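Uncharacterized protein (Leishmania major, PDB 2B4W) is of unknown function but belongs to a family grouped with the beta-fructosidase clan, so it probably has a five-bladed beta-propeller fold. Local coordinates at residues Val25-Ser34 against Ile45-Asp53; Trp55-Phe63 against Ala73-Pro84. All blocks are in the same frame, centred on the assembly; numbering follows the deposited sequence.

Contact 1: Val25-Ser34 against Ile45-Asp53; sequences VDGYDVYNCS and IYGRVEKRD
Tyr31 and Arg48 face each other across an antiparallel pairing of strand 29-31 with strand 42-50, and the polar side chains on their side of the sheet carry much of the contact. With CG anti to the backbone N (chi1 165°) and an extended chain beyond, Arg48 lays its CD over one face of the Tyr31 ring, 3.8 Å from the centroid: a CH-pi contact that uses the aliphatic part of a long, charged residue. The guanidinium runs on to a salt bridge with Asp83. At the ring edge, Tyr31 OH donates to Glu50 OE1 at 2.6 Å, reaching it from above the carboxylate plane; the same oxygen meets Lys256, so a hydroxyl and an ammonium share it.

Where strand 29-31 begins and the chain has left strand 42-50, Asp29 pairs with Arg52. Asp29 OD2 takes Arg52 NE at 2.9 Å on its syn lone pair, and the two flat groups lie nearly coplanar, 27° apart. Backbone bonds hold the strands at Asp29-Glu50 and Tyr31-Arg48. Beyond them Ser34, its OG between its own N and carbonyl carbon (chi1 59°), accepts Tyr46 N at 3.1 Å while its N donates to Tyr46 O. A water ties Gly27 O to Arg52 N; Gly27 suits the third position of the type II turn Val25-Tyr28, where phi is positive.

Val30 and Val49 point to the other face and touch through their CG2 methyls. Beside them, Tyr28 CB packs 3.5 Å from Val49 CG1. Cys33 SG lies 3.8 Å from Gly47 CA, and Val30 CG1 approaches the same atom; glycine suits a place where these groups come so close.

Strand 42-50 is bonded to strand 59-67 along its other edge, while Phe22 of strand 16-23 packs on Val30, Cys33 and Ile45.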
loop_
_atom_site.group_PDB
_atom_site.type_symbol
_atom_site.label_atom_id
_atom_site.label_comp_id
_atom_site.label_asym_id
_atom_site.label_seq_id
_atom_site.Cartn_x
_atom_site.Cartn_y
_atom_site.Cartn_z
ATOM N N VAL A 25 -18.347 -11.374 2.636
ATOM C CA VAL A 25 -17.289 -12.182 3.272
ATOM C C VAL A 25 -17.543 -12.280 4.765
ATOM O O VAL A 25 -16.634 -12.119 5.580
ATOM C CB VAL A 25 -15.878 -11.626 3.026
ATOM C CG1 VAL A 25 -15.615 -11.530 1.526
ATOM C CG2 VAL A 25 -15.703 -10.273 3.695
ATOM N N ASP A 26 -18.804 -12.526 5.119
ATOM C CA ASP A 26 -19.205 -12.648 6.518
ATOM C C ASP A 26 -18.337 -13.630 7.286
ATOM O O ASP A 26 -17.990 -14.710 6.808
ATOM C CB ASP A 26 -20.680 -13.065 6.546
ATOM C CG ASP A 26 -21.596 -11.963 6.044
ATOM O OD1 ASP A 26 -21.166 -10.794 5.926
ATOM O OD2 ASP A 26 -22.770 -12.282 5.764
ATOM N N GLY A 27 -17.902 -13.314 8.504
ATOM C CA GLY A 27 -17.104 -14.295 9.232
ATOM C C GLY A 27 -15.623 -13.989 9.165
ATOM O O GLY A 27 -14.865 -14.450 10.026
ATOM N N TYR A 28 -15.265 -13.210 8.138
ATOM C CA TYR A 28 -13.881 -12.819 7.916
ATOM C C TYR A 28 -13.583 -11.361 8.237
ATOM O O TYR A 28 -14.431 -10.479 8.183
ATOM C CB TYR A 28 -13.477 -13.058 6.465
ATOM C CG TYR A 28 -13.346 -14.496 6.067
ATOM C CD1 TYR A 28 -14.486 -15.206 5.690
ATOM C CD2 TYR A 28 -12.116 -15.130 6.057
ATOM C CE1 TYR A 28 -14.360 -16.531 5.320
ATOM C CE2 TYR A 28 -11.993 -16.465 5.683
ATOM C CZ TYR A 28 -13.128 -17.148 5.323
ATOM O OH TYR A 28 -13.033 -18.473 4.941
ATOM N N ASP A 29 -12.312 -11.127 8.559
ATOM C CA ASP A 29 -11.753 -9.787 8.592
ATOM C C ASP A 29 -11.288 -9.467 7.163
ATOM O O ASP A 29 -10.946 -10.374 6.399
ATOM C CB ASP A 29 -10.568 -9.656 9.528
ATOM C CG ASP A 29 -10.920 -9.522 10.990
ATOM O OD1 ASP A 29 -12.083 -9.190 11.280
ATOM O OD2 ASP A 29 -10.037 -9.752 11.839
ATOM N N VAL A 30 -11.281 -8.196 6.839
ATOM C CA VAL A 30 -10.764 -7.676 5.583
ATOM C C VAL A 30 -9.864 -6.495 5.924
ATOM O O VAL A 30 -10.343 -5.599 6.615
ATOM C CB VAL A 30 -11.861 -7.204 4.623
ATOM C CG1 VAL A 30 -11.184 -6.662 3.361
ATOM C CG2 VAL A 30 -12.832 -8.323 4.296
ATOM N N TYR A 31 -8.618 -6.509 5.495
ATOM C CA TYR A 31 -7.671 -5.488 5.933
ATOM C C TYR A 31 -6.521 -5.440 4.927
ATOM O O TYR A 31 -6.639 -6.158 3.948
ATOM C CB TYR A 31 -7.196 -5.744 7.346
ATOM C CG TYR A 31 -6.426 -6.993 7.642
ATOM C CD1 TYR A 31 -7.034 -8.238 7.784
ATOM C CD2 TYR A 31 -5.055 -6.922 7.799
ATOM C CE1 TYR A 31 -6.253 -9.343 8.063
ATOM C CE2 TYR A 31 -4.272 -8.014 8.076
ATOM C CZ TYR A 31 -4.893 -9.241 8.208
ATOM O OH TYR A 31 -4.108 -10.339 8.484
ATOM N N ASN A 32 -5.551 -4.601 5.214
ATOM C CA ASN A 32 -4.414 -4.277 4.378
ATOM C C ASN A 32 -4.764 -4.384 2.891
ATOM O O ASN A 32 -4.227 -5.178 2.124
ATOM C CB ASN A 32 -3.244 -5.180 4.740
ATOM C CG ASN A 32 -2.762 -4.938 6.158
ATOM O OD1 ASN A 32 -3.207 -4.031 6.860
ATOM N ND2 ASN A 32 -1.817 -5.767 6.580
ATOM N N CYS A 33 -5.706 -3.541 2.496
ATOM C CA CYS A 33 -6.216 -3.554 1.122
ATOM C C CYS A 33 -5.202 -2.955 0.166
ATOM O O CYS A 33 -4.232 -2.315 0.584
ATOM C CB CYS A 33 -7.516 -2.764 1.094
ATOM S SG CYS A 33 -8.879 -3.590 1.979
ATOM N N SER A 34 -5.450 -3.133 -1.134
ATOM C CA SER A 34 -4.739 -2.313 -2.105
ATOM C C SER A 34 -5.252 -0.878 -2.032
ATOM O O SER A 34 -6.261 -0.590 -1.372
ATOM C CB SER A 34 -4.926 -2.797 -3.536
ATOM O OG SER A 34 -6.273 -2.805 -3.908
ATOM N N ILE A 45 -11.595 -2.451 -5.068
ATOM C CA ILE A 45 -10.501 -2.599 -4.120
ATOM C C ILE A 45 -10.180 -4.093 -3.942
ATOM O O ILE A 45 -11.104 -4.906 -3.948
ATOM C CB ILE A 45 -10.782 -1.930 -2.773
ATOM C CG1 ILE A 45 -9.494 -1.675 -2.014
ATOM C CG2 ILE A 45 -11.770 -2.703 -1.910
ATOM C CD1 ILE A 45 -9.579 -0.855 -0.748
ATOM N N TYR A 46 -8.890 -4.410 -3.832
ATOM C CA TYR A 46 -8.505 -5.751 -3.395
ATOM C C TYR A 46 -8.326 -5.744 -1.880
ATOM O O TYR A 46 -7.745 -4.808 -1.330
ATOM C CB TYR A 46 -7.196 -6.235 -4.012
ATOM C CG TYR A 46 -7.245 -6.417 -5.502
ATOM C CD1 TYR A 46 -7.794 -7.549 -6.093
ATOM C CD2 TYR A 46 -6.714 -5.423 -6.313
ATOM C CE1 TYR A 46 -7.828 -7.699 -7.476
ATOM C CE2 TYR A 46 -6.748 -5.565 -7.677
ATOM C CZ TYR A 46 -7.299 -6.694 -8.252
ATOM O OH TYR A 46 -7.290 -6.751 -9.616
ATOM N N GLY A 47 -8.798 -6.782 -1.214
ATOM C CA GLY A 47 -8.621 -6.909 0.220
ATOM C C GLY A 47 -8.005 -8.247 0.606
ATOM O O GLY A 47 -8.147 -9.275 -0.059
ATOM N N ARG A 48 -7.309 -8.176 1.729
ATOM C CA ARG A 48 -6.762 -9.367 2.376
ATOM C C ARG A 48 -7.832 -9.879 3.321
ATOM O O ARG A 48 -8.301 -9.119 4.188
ATOM C CB ARG A 48 -5.453 -9.053 3.062
ATOM C CG ARG A 48 -4.886 -10.014 4.063
ATOM C CD ARG A 48 -3.749 -9.404 4.901
ATOM N NE ARG A 48 -3.098 -10.432 5.665
ATOM C CZ ARG A 48 -1.945 -10.553 6.246
ATOM N NH1 ARG A 48 -1.015 -9.628 6.292
ATOM N NH2 ARG A 48 -1.685 -11.718 6.860
ATOM N N VAL A 49 -8.287 -11.075 3.083
ATOM C CA VAL A 49 -9.358 -11.770 3.756
ATOM C C VAL A 49 -8.827 -12.945 4.590
ATOM O O VAL A 49 -8.237 -13.913 4.132
ATOM C CB VAL A 49 -10.404 -12.259 2.745
ATOM C CG1 VAL A 49 -11.660 -12.723 3.465
ATOM C CG2 VAL A 49 -10.703 -11.112 1.787
ATOM N N GLU A 50 -9.068 -12.823 5.893
ATOM C CA GLU A 50 -8.565 -13.778 6.865
ATOM C C GLU A 50 -9.435 -13.722 8.115
ATOM O O GLU A 50 -9.927 -12.671 8.529
ATOM C CB GLU A 50 -7.102 -13.477 7.106
ATOM C CG GLU A 50 -6.393 -14.295 8.184
ATOM C CD GLU A 50 -4.955 -13.825 8.321
ATOM O OE1 GLU A 50 -4.710 -12.827 9.011
ATOM O OE2 GLU A 50 -4.052 -14.441 7.728
ATOM N N LYS A 51 -9.613 -14.905 8.677
ATOM C CA LYS A 51 -10.223 -15.182 9.966
ATOM C C LYS A 51 -9.468 -14.482 11.075
ATOM O O LYS A 51 -8.237 -14.495 11.156
ATOM C CB LYS A 51 -10.244 -16.701 10.196
ATOM C CG LYS A 51 -11.605 -17.315 9.911
ATOM C CD LYS A 51 -11.798 -18.714 10.456
ATOM C CE LYS A 51 -11.447 -18.973 11.897
ATOM N NZ LYS A 51 -12.507 -19.530 12.780
ATOM N N ARG A 52 -10.203 -13.813 11.967
ATOM C CA ARG A 52 -9.484 -13.060 12.966
ATOM C C ARG A 52 -8.675 -13.939 13.923
ATOM O O ARG A 52 -7.613 -13.521 14.404
ATOM C CB ARG A 52 -10.407 -12.174 13.820
ATOM C CG ARG A 52 -9.464 -11.207 14.538
ATOM C CD ARG A 52 -10.149 -10.140 15.329
ATOM N NE ARG A 52 -11.022 -9.287 14.539
ATOM C CZ ARG A 52 -11.926 -8.472 15.065
ATOM N NH1 ARG A 52 -12.074 -8.401 16.381
ATOM N NH2 ARG A 52 -12.670 -7.742 14.248
ATOM N N ASP A 53 -9.175 -15.143 14.200
ATOM C CA ASP A 53 -8.444 -15.951 15.182
ATOM C C ASP A 53 -7.405 -16.877 14.586
ATOM O O ASP A 53 -7.064 -17.883 15.211
ATOM C CB ASP A 53 -9.437 -16.791 15.996
ATOM C CG ASP A 53 -10.331 -17.602 15.081
ATOM O OD1 ASP A 53 -9.991 -17.658 13.882
ATOM O OD2 ASP A 53 -11.338 -18.163 15.552
HETATM O O HOH W 1 -13.153 -13.559 11.896
#

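Contact 2: Trp55-Phe63 against Ala73-Pro84; sequences WAASHVRLF and AVPELSWELEDP
Arg61 starts with CG anti to its carbonyl carbon (chi1 -67°) and then bends twice, at chi2 and chi3, which curls its guanidinium back against Ala73 and the Val74-Leu77 turn. Here the antiparallel pairing of strands 59-67 and 70-73, part of a probable beta-propeller, gives way to a loop that continues antiparallel alongside strand 59-67. Ala73 CB lies over one face of the guanidinium, small enough to let the flat group settle. Arg61 NH2 donates to Val74 O at 3.1 Å, coming from above the carbonyl plane, whereas the bond from NE to Leu77 O is weak. A water accepts from both Arg61 NE and Leu62 N and lies close to those two carbonyl oxygens, stitching the type II turn to the strand; Pro75 fits the turn's second position because its ring fixes phi.

Val74 N meets Leu62 O at 2.7 Å, nearly straight at 172°. The loop is caught again further on, where Val60 and Trp79 exchange two backbone bonds in a single bridge.

Apolar contacts accompany these bonds. Leu62 runs alongside Leu77, CD2 to CD1 3.7 Å. The Trp79 ring turns its edge to Val60 O and Leu62 N, and also meets Tyr46 and Phe95; its CE3 lies 3.7 Å from Val60 CG1. Phe63 brings CE2 to 3.7 Å from Ala73 CB, the small methyl that also touches the Arg61 guanidinium.

At the other end, two waters bridge the segments: one joins Ser58 N to Glu82 OE2, another joins Ser58 O to Glu80 OE1. Beta-branched Val60 divides its methyls, and CG2 reaches Pro84 CG at 3.8 Å. The same CG2 lies 3.4 Å from Leu81 O, a buried carbonyl oxygen with no polar partner.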
loop_
_atom_site.group_PDB
_atom_site.type_symbol
_atom_site.label_atom_id
_atom_site.label_comp_id
_atom_site.label_asym_id
_atom_site.label_seq_id
_atom_site.Cartn_x
_atom_site.Cartn_y
_atom_site.Cartn_z
ATOM N N TRP A 55 -3.547 -16.981 12.017
ATOM C CA TRP A 55 -2.469 -16.299 11.326
ATOM C C TRP A 55 -1.989 -17.033 10.088
ATOM O O TRP A 55 -2.127 -18.241 9.897
ATOM C CB TRP A 55 -1.325 -16.080 12.349
ATOM C CG TRP A 55 -1.827 -15.121 13.403
ATOM C CD1 TRP A 55 -2.718 -15.374 14.406
ATOM C CD2 TRP A 55 -1.459 -13.745 13.536
ATOM N NE1 TRP A 55 -2.926 -14.240 15.157
ATOM C CE2 TRP A 55 -2.160 -13.227 14.640
ATOM C CE3 TRP A 55 -0.600 -12.911 12.820
ATOM C CZ2 TRP A 55 -2.028 -11.899 15.054
ATOM C CZ3 TRP A 55 -0.473 -11.601 13.234
ATOM C CH2 TRP A 55 -1.181 -11.102 14.339
ATOM N N ALA A 56 -1.409 -16.265 9.172
ATOM C CA ALA A 56 -0.929 -16.776 7.900
ATOM C C ALA A 56 -1.950 -17.651 7.168
ATOM O O ALA A 56 -1.484 -18.661 6.624
ATOM C CB ALA A 56 0.362 -17.574 8.058
ATOM N N ALA A 57 -3.214 -17.267 7.148
ATOM C CA ALA A 57 -4.336 -17.957 6.545
ATOM C C ALA A 57 -5.276 -17.035 5.750
ATOM O O ALA A 57 -6.493 -17.103 5.935
ATOM C CB ALA A 57 -5.182 -18.641 7.613
ATOM N N SER A 58 -4.686 -16.204 4.906
ATOM C CA SER A 58 -5.320 -15.221 4.051
ATOM C C SER A 58 -5.420 -15.703 2.616
ATOM O O SER A 58 -4.605 -16.526 2.232
ATOM C CB SER A 58 -4.510 -13.910 4.086
ATOM O OG SER A 58 -4.233 -13.743 5.460
ATOM N N HIS A 59 -6.419 -15.142 1.958
ATOM C CA HIS A 59 -6.541 -15.154 0.514
ATOM C C HIS A 59 -6.883 -13.715 0.101
ATOM O O HIS A 59 -7.117 -12.882 0.977
ATOM C CB HIS A 59 -7.589 -16.149 0.036
ATOM C CG HIS A 59 -8.971 -15.816 0.505
ATOM N ND1 HIS A 59 -9.383 -15.953 1.804
ATOM C CD2 HIS A 59 -10.039 -15.340 -0.164
ATOM C CE1 HIS A 59 -10.642 -15.587 1.921
ATOM N NE2 HIS A 59 -11.084 -15.203 0.723
ATOM N N VAL A 60 -6.900 -13.425 -1.186
ATOM C CA VAL A 60 -7.252 -12.083 -1.621
ATOM C C VAL A 60 -8.538 -12.121 -2.438
ATOM O O VAL A 60 -8.730 -12.967 -3.311
ATOM C CB VAL A 60 -6.174 -11.418 -2.496
ATOM C CG1 VAL A 60 -6.803 -10.252 -3.264
ATOM C CG2 VAL A 60 -4.980 -10.985 -1.665
ATOM N N ARG A 61 -9.436 -11.192 -2.139
ATOM C CA ARG A 61 -10.630 -11.026 -2.958
ATOM C C ARG A 61 -10.642 -9.663 -3.656
ATOM O O ARG A 61 -9.976 -8.714 -3.240
ATOM C CB ARG A 61 -11.895 -11.180 -2.123
ATOM C CG ARG A 61 -12.118 -12.588 -1.589
ATOM C CD ARG A 61 -12.393 -13.605 -2.665
ATOM N NE ARG A 61 -13.715 -13.563 -3.246
ATOM C CZ ARG A 61 -14.933 -13.691 -2.777
ATOM N NH1 ARG A 61 -15.232 -13.911 -1.503
ATOM N NH2 ARG A 61 -15.931 -13.597 -3.653
ATOM N N LEU A 62 -11.417 -9.590 -4.722
ATOM C CA LEU A 62 -11.702 -8.334 -5.405
ATOM C C LEU A 62 -13.085 -7.869 -4.926
ATOM O O LEU A 62 -13.977 -8.713 -4.976
ATOM C CB LEU A 62 -11.714 -8.481 -6.917
ATOM C CG LEU A 62 -12.081 -7.251 -7.758
ATOM C CD1 LEU A 62 -10.968 -6.205 -7.746
ATOM C CD2 LEU A 62 -12.411 -7.692 -9.178
ATOM N N PHE A 63 -13.181 -6.608 -4.512
ATOM C CA PHE A 63 -14.406 -5.954 -4.133
ATOM C C PHE A 63 -14.743 -4.730 -5.015
ATOM O O PHE A 63 -13.884 -3.919 -5.390
ATOM C CB PHE A 63 -14.367 -5.451 -2.695
ATOM C CG PHE A 63 -14.056 -6.500 -1.641
ATOM C CD1 PHE A 63 -12.756 -6.902 -1.429
ATOM C CD2 PHE A 63 -15.078 -7.035 -0.883
ATOM C CE1 PHE A 63 -12.483 -7.872 -0.465
ATOM C CE2 PHE A 63 -14.822 -7.975 0.091
ATOM C CZ PHE A 63 -13.520 -8.382 0.277
ATOM N N ALA A 73 -17.828 -8.219 -2.317
ATOM C CA ALA A 73 -16.870 -9.112 -2.957
ATOM C C ALA A 73 -17.380 -9.515 -4.324
ATOM O O ALA A 73 -18.587 -9.741 -4.478
ATOM C CB ALA A 73 -16.649 -10.321 -2.047
ATOM N N VAL A 74 -16.476 -9.611 -5.288
ATOM C CA VAL A 74 -16.882 -10.110 -6.594
ATOM C C VAL A 74 -16.761 -11.637 -6.610
ATOM O O VAL A 74 -15.655 -12.125 -6.368
ATOM C CB VAL A 74 -16.041 -9.559 -7.752
ATOM C CG1 VAL A 74 -16.317 -10.368 -9.015
ATOM C CG2 VAL A 74 -16.316 -8.078 -7.960
ATOM N N PRO A 75 -17.861 -12.316 -6.884
ATOM C CA PRO A 75 -17.884 -13.780 -6.916
ATOM C C PRO A 75 -16.718 -14.413 -7.652
ATOM O O PRO A 75 -16.269 -13.904 -8.674
ATOM C CB PRO A 75 -19.198 -14.062 -7.683
ATOM C CG PRO A 75 -20.082 -12.961 -7.206
ATOM C CD PRO A 75 -19.195 -11.747 -7.189
ATOM N N GLU A 76 -16.228 -15.528 -7.123
ATOM C CA GLU A 76 -15.437 -16.516 -7.817
ATOM C C GLU A 76 -14.094 -16.075 -8.393
ATOM O O GLU A 76 -13.618 -16.681 -9.358
ATOM C CB GLU A 76 -16.253 -17.057 -9.011
ATOM C CG GLU A 76 -17.407 -17.945 -8.551
ATOM C CD GLU A 76 -18.299 -18.355 -9.705
ATOM O OE1 GLU A 76 -17.768 -18.756 -10.763
ATOM O OE2 GLU A 76 -19.532 -18.257 -9.524
ATOM N N LEU A 77 -13.493 -15.063 -7.826
ATOM C CA LEU A 77 -12.162 -14.557 -8.063
ATOM C C LEU A 77 -11.413 -14.579 -6.721
ATOM O O LEU A 77 -11.951 -14.083 -5.732
ATOM C CB LEU A 77 -12.129 -13.132 -8.568
ATOM C CG LEU A 77 -12.722 -12.787 -9.925
ATOM C CD1 LEU A 77 -12.630 -11.281 -10.152
ATOM C CD2 LEU A 77 -12.003 -13.535 -11.026
ATOM N N SER A 78 -10.209 -15.132 -6.719
ATOM C CA SER A 78 -9.392 -15.040 -5.520
ATOM C C SER A 78 -7.943 -15.352 -5.850
ATOM O O SER A 78 -7.640 -15.900 -6.905
ATOM C CB SER A 78 -9.913 -15.996 -4.441
ATOM O OG SER A 78 -9.504 -17.315 -4.740
ATOM N N TRP A 79 -7.052 -14.982 -4.944
ATOM C CA TRP A 79 -5.617 -15.193 -5.080
ATOM C C TRP A 79 -5.086 -15.653 -3.726
ATOM O O TRP A 79 -5.558 -15.181 -2.693
ATOM C CB TRP A 79 -4.902 -13.933 -5.581
ATOM C CG TRP A 79 -5.435 -13.448 -6.900
ATOM C CD1 TRP A 79 -4.866 -13.698 -8.122
ATOM C CD2 TRP A 79 -6.603 -12.654 -7.169
ATOM N NE1 TRP A 79 -5.607 -13.117 -9.115
ATOM C CE2 TRP A 79 -6.679 -12.463 -8.565
ATOM C CE3 TRP A 79 -7.597 -12.079 -6.375
ATOM C CZ2 TRP A 79 -7.704 -11.727 -9.148
ATOM C CZ3 TRP A 79 -8.622 -11.344 -6.935
ATOM C CH2 TRP A 79 -8.660 -11.179 -8.330
ATOM N N GLU A 80 -4.130 -16.583 -3.733
ATOM C CA GLU A 80 -3.537 -17.110 -2.516
ATOM C C GLU A 80 -2.381 -16.223 -2.074
ATOM O O GLU A 80 -1.224 -16.602 -2.223
ATOM C CB GLU A 80 -2.975 -18.532 -2.664
ATOM C CG GLU A 80 -3.990 -19.481 -3.253
ATOM C CD GLU A 80 -5.190 -19.685 -2.353
ATOM O OE1 GLU A 80 -4.982 -19.882 -1.140
ATOM O OE2 GLU A 80 -6.331 -19.633 -2.864
ATOM N N LEU A 81 -2.736 -15.052 -1.565
ATOM C CA LEU A 81 -1.765 -14.081 -1.121
ATOM C C LEU A 81 -2.301 -13.285 0.064
ATOM O O LEU A 81 -3.497 -13.335 0.315
ATOM C CB LEU A 81 -1.412 -13.104 -2.264
ATOM C CG LEU A 81 -1.037 -13.655 -3.627
ATOM C CD1 LEU A 81 -1.333 -12.664 -4.746
ATOM C CD2 LEU A 81 0.434 -14.064 -3.663
ATOM N N GLU A 82 -1.400 -12.557 0.709
ATOM C CA GLU A 82 -1.599 -11.521 1.689
ATOM C C GLU A 82 -1.282 -10.130 1.119
ATOM O O GLU A 82 -0.558 -10.022 0.131
ATOM C CB GLU A 82 -0.700 -11.722 2.927
ATOM C CG GLU A 82 -0.665 -13.157 3.429
ATOM C CD GLU A 82 0.183 -13.332 4.671
ATOM O OE1 GLU A 82 1.137 -12.548 4.883
ATOM O OE2 GLU A 82 -0.126 -14.270 5.434
ATOM N N ASP A 83 -1.783 -9.089 1.768
ATOM C CA ASP A 83 -1.434 -7.696 1.509
ATOM C C ASP A 83 -1.343 -7.344 0.028
ATOM O O ASP A 83 -0.233 -7.114 -0.469
ATOM C CB ASP A 83 -0.086 -7.364 2.132
ATOM C CG ASP A 83 -0.069 -7.668 3.619
ATOM O OD1 ASP A 83 -1.177 -7.850 4.156
ATOM O OD2 ASP A 83 1.034 -7.722 4.194
ATOM N N PRO A 84 -2.477 -7.309 -0.653
ATOM C CA PRO A 84 -2.439 -7.022 -2.096
ATOM C C PRO A 84 -2.067 -5.560 -2.376
ATOM O O PRO A 84 -2.182 -4.688 -1.520
ATOM C CB PRO A 84 -3.852 -7.329 -2.545
ATOM C CG PRO A 84 -4.692 -7.221 -1.326
ATOM C CD PRO A 84 -3.843 -7.495 -0.130
HETATM O O HOH W 2 -1.503 -16.009 4.254
HETATM O O HOH W 3 -3.808 -18.219 0.627
HETATM O O HOH W 4 -13.170 -11.797 -5.527
#

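Contacts 1 and 2 follow one another along the chain, their centres about 8 Å apart, and belong to the same sheet: strand 42-50 of the first lies beside strand 59-67 of the second, joined for instance by a probable hydrogen bond from Ile45 N to Phe63 O at 2.7 Å. Beyond the backbone, Asp83 OD1 of contact 2 makes a salt bridge with Arg48 NH1 of contact 1 at 2.8 Å and also accepts from Asn32 ND2, so one carboxylate fixes groups from both segments of contact 1. Nearby, Pro84 CD packs 3.3 Å from Asn32 O. No active site has been established; both contacts are packing within the sheet and its adjoining loops.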